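Local coordinates for protein endo-1,4-beta-xylanase C (Paenibacillus barcinonensis, PDB 4XUR) that hydrolyses internal beta-1,4 linkages of xylan, and is represented here by its second CBM22 xylan-binding module, which carries no catalytic domain, at residues A[79-84]-A[166-171]. Residues are numbered along the deposited sequence; the frame is centred on the assembly and turned at random.
Sequences SFWAMY and VDDVQI. With CA (calcium ion), chain G.
Ser79 and Gln170 pair through both of their peptide groups: Ser79 N donates to Gln170 O at 2.9 Å, nearly in line with that carbonyl, and Gln170 N returns a bond to Ser79 O. Two residues along strand 79-83 but three back along 166-171, Trp81 and Asp167 form the next hydrogen-bonded pair of this antiparallel ladder, with Trp81 N on Asp167 O and Asp167 N on Trp81 O. Asp168 and Val169 thus lie opposite the single Phe80, a beta bulge in which Asp168 has left-handed backbone angles. Its carbonyl is served by water: water 1 donates to Asp168 O at 2.6 Å and also bonds Ser79 OG at 2.8 Å, bridging the strands. Beside it, Trp81 CD1 lies 3.7 Å from Asp168 CB, the indole almost perpendicular (88°) to the carboxylate, while the ring stacks with His44. Inward, Phe80 CG sits between the backbone N and the carbonyl carbon (chi1 70°), bringing CE2 to 3.8 Å from Val166 CG1; Phe80 CB meets Val169 CG2 at 3.7 Å. The side chains of Phe80 and Val169 also touch Met144 of the other sheet. Asp167 grips the calcium ion with both oxygens, OD1 and OD2 each 2.5 Å from the metal, and OD2 also accepts a bond from His44 N. Water 2, itself a calcium ligand, donates to Asp168 OD1, so the second aspartate supports the site from the outer shell. Asp19, Glu21, Ser46 and Arg48 complete it. Asp168 and Val169 also face Ala18 of strand 16-18, fitting a G1 beta bulge beside the calcium site of a CBM22 beta-sandwich, whose other sheet includes xylotetraose-binding residues.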
loop_
_atom_site.group_PDB
_atom_site.type_symbol
_atom_site.label_atom_id
_atom_site.label_comp_id
_atom_site.label_asym_id
_atom_site.label_seq_id
_atom_site.Cartn_x
_atom_site.Cartn_y
_atom_site.Cartn_z
ATOM N N SER A 79 4.162 0.116 -8.862
ATOM C CA SER A 79 2.730 0.345 -9.232
ATOM C C SER A 79 1.782 -0.613 -8.567
ATOM O O SER A 79 2.152 -1.676 -8.092
ATOM C CB SER A 79 2.577 0.214 -10.730
ATOM O OG SER A 79 2.891 -1.129 -11.169
ATOM N N PHE A 80 0.498 -0.188 -8.507
ATOM C CA PHE A 80 -0.597 -1.052 -8.039
ATOM C C PHE A 80 -1.923 -0.459 -8.439
ATOM O O PHE A 80 -1.989 0.697 -8.742
ATOM C CB PHE A 80 -0.555 -1.319 -6.525
ATOM C CG PHE A 80 -0.874 -0.149 -5.630
ATOM C CD1 PHE A 80 0.146 0.682 -5.144
ATOM C CD2 PHE A 80 -2.182 0.061 -5.144
ATOM C CE1 PHE A 80 -0.132 1.702 -4.224
ATOM C CE2 PHE A 80 -2.465 1.085 -4.262
ATOM C CZ PHE A 80 -1.436 1.896 -3.799
ATOM N N TRP A 81 -2.966 -1.301 -8.407
ATOM C CA TRP A 81 -4.354 -0.883 -8.706
ATOM C C TRP A 81 -5.149 -0.892 -7.478
ATOM O O TRP A 81 -4.994 -1.786 -6.631
ATOM C CB TRP A 81 -4.958 -1.815 -9.730
ATOM C CG TRP A 81 -4.278 -1.715 -11.091
ATOM C CD1 TRP A 81 -3.116 -2.299 -11.456
ATOM C CD2 TRP A 81 -4.769 -1.040 -12.252
ATOM N NE1 TRP A 81 -2.787 -1.971 -12.734
ATOM C CE2 TRP A 81 -3.777 -1.179 -13.251
ATOM C CE3 TRP A 81 -5.868 -0.241 -12.502
ATOM C CZ2 TRP A 81 -3.937 -0.642 -14.530
ATOM C CZ3 TRP A 81 -6.014 0.297 -13.777
ATOM C CH2 TRP A 81 -5.042 0.126 -14.748
ATOM N N ALA A 82 -6.024 0.097 -7.334
ATOM C CA ALA A 82 -6.843 0.232 -6.127
ATOM C C ALA A 82 -8.261 0.539 -6.517
ATOM O O ALA A 82 -8.493 1.126 -7.608
ATOM C CB ALA A 82 -6.292 1.310 -5.210
ATOM N N MET A 83 -9.196 0.137 -5.648
ATOM C CA MET A 83 -10.661 0.363 -5.839
ATOM C C MET A 83 -11.354 0.438 -4.487
ATOM O O MET A 83 -10.965 -0.232 -3.544
ATOM C CB MET A 83 -11.243 -0.721 -6.747
ATOM C CG MET A 83 -12.717 -0.499 -7.172
ATOM S SD MET A 83 -13.898 -1.168 -5.982
ATOM C CE MET A 83 -13.815 -2.892 -6.430
ATOM N N TYR A 84 -12.451 1.255 -4.433
ATOM C CA TYR A 84 -13.361 1.268 -3.289
ATOM C C TYR A 84 -14.815 1.259 -3.847
ATOM O O TYR A 84 -15.053 1.769 -4.873
ATOM C CB TYR A 84 -13.078 2.479 -2.387
ATOM C CG TYR A 84 -13.633 3.829 -2.837
ATOM C CD1 TYR A 84 -12.992 4.581 -3.838
ATOM C CD2 TYR A 84 -14.819 4.311 -2.309
ATOM C CE1 TYR A 84 -13.460 5.822 -4.223
ATOM C CE2 TYR A 84 -15.314 5.562 -2.711
ATOM C CZ TYR A 84 -14.706 6.266 -3.691
ATOM O OH TYR A 84 -15.213 7.489 -4.085
ATOM N N VAL A 166 -6.822 -3.538 -3.084
ATOM C CA VAL A 166 -5.675 -3.381 -3.983
ATOM C C VAL A 166 -5.379 -4.680 -4.745
ATOM O O VAL A 166 -5.748 -5.752 -4.267
ATOM C CB VAL A 166 -4.344 -2.962 -3.273
ATOM C CG1 VAL A 166 -4.521 -1.624 -2.550
ATOM C CG2 VAL A 166 -3.855 -4.014 -2.309
ATOM N N ASP A 167 -4.782 -4.559 -5.908
ATOM C CA ASP A 167 -4.464 -5.698 -6.782
ATOM C C ASP A 167 -3.316 -5.353 -7.733
ATOM O O ASP A 167 -2.963 -4.192 -7.918
ATOM C CB ASP A 167 -5.725 -6.105 -7.593
ATOM C CG ASP A 167 -5.723 -7.529 -8.054
ATOM O OD1 ASP A 167 -4.862 -8.368 -7.655
ATOM O OD2 ASP A 167 -6.669 -7.842 -8.817
ATOM N N ASP A 168 -2.711 -6.384 -8.319
ATOM C CA ASP A 168 -1.704 -6.233 -9.387
ATOM C C ASP A 168 -0.548 -5.276 -8.983
ATOM O O ASP A 168 -0.214 -4.327 -9.720
ATOM C CB ASP A 168 -2.357 -5.809 -10.711
ATOM C CG ASP A 168 -3.164 -6.943 -11.360
ATOM O OD1 ASP A 168 -2.923 -8.160 -11.050
ATOM O OD2 ASP A 168 -4.075 -6.619 -12.167
ATOM N N VAL A 169 0.012 -5.533 -7.817
ATOM C CA VAL A 169 1.140 -4.768 -7.280
ATOM C C VAL A 169 2.385 -5.291 -7.985
ATOM O O VAL A 169 2.596 -6.516 -8.070
ATOM C CB VAL A 169 1.322 -4.996 -5.775
ATOM C CG1 VAL A 169 2.481 -4.157 -5.294
ATOM C CG2 VAL A 169 0.067 -4.613 -5.004
ATOM N N GLN A 170 3.178 -4.381 -8.526
ATOM C CA GLN A 170 4.359 -4.749 -9.246
ATOM C C GLN A 170 5.476 -3.780 -8.949
ATOM O O GLN A 170 5.260 -2.577 -8.855
ATOM C CB GLN A 170 4.040 -4.789 -10.733
ATOM C CG GLN A 170 5.153 -5.342 -11.608
ATOM C CD GLN A 170 4.664 -5.635 -13.043
ATOM O OE1 GLN A 170 3.878 -6.530 -13.244
ATOM N NE2 GLN A 170 5.143 -4.860 -14.026
ATOM N N ILE A 171 6.712 -4.311 -8.811
ATOM C CA ILE A 171 7.885 -3.464 -8.777
ATOM C C ILE A 171 8.866 -3.893 -9.905
ATOM O O ILE A 171 9.062 -5.060 -10.106
ATOM C CB ILE A 171 8.660 -3.592 -7.452
ATOM C CG1 ILE A 171 7.723 -3.257 -6.261
ATOM C CG2 ILE A 171 9.854 -2.695 -7.452
ATOM C CD1 ILE A 171 8.305 -3.384 -4.849
HETATM CA CA CA G . -5.990 -10.276 -8.753
HETATM O O HOH W 1 0.561 -2.687 -11.630
HETATM O O HOH W 2 -4.916 -10.071 -10.665
#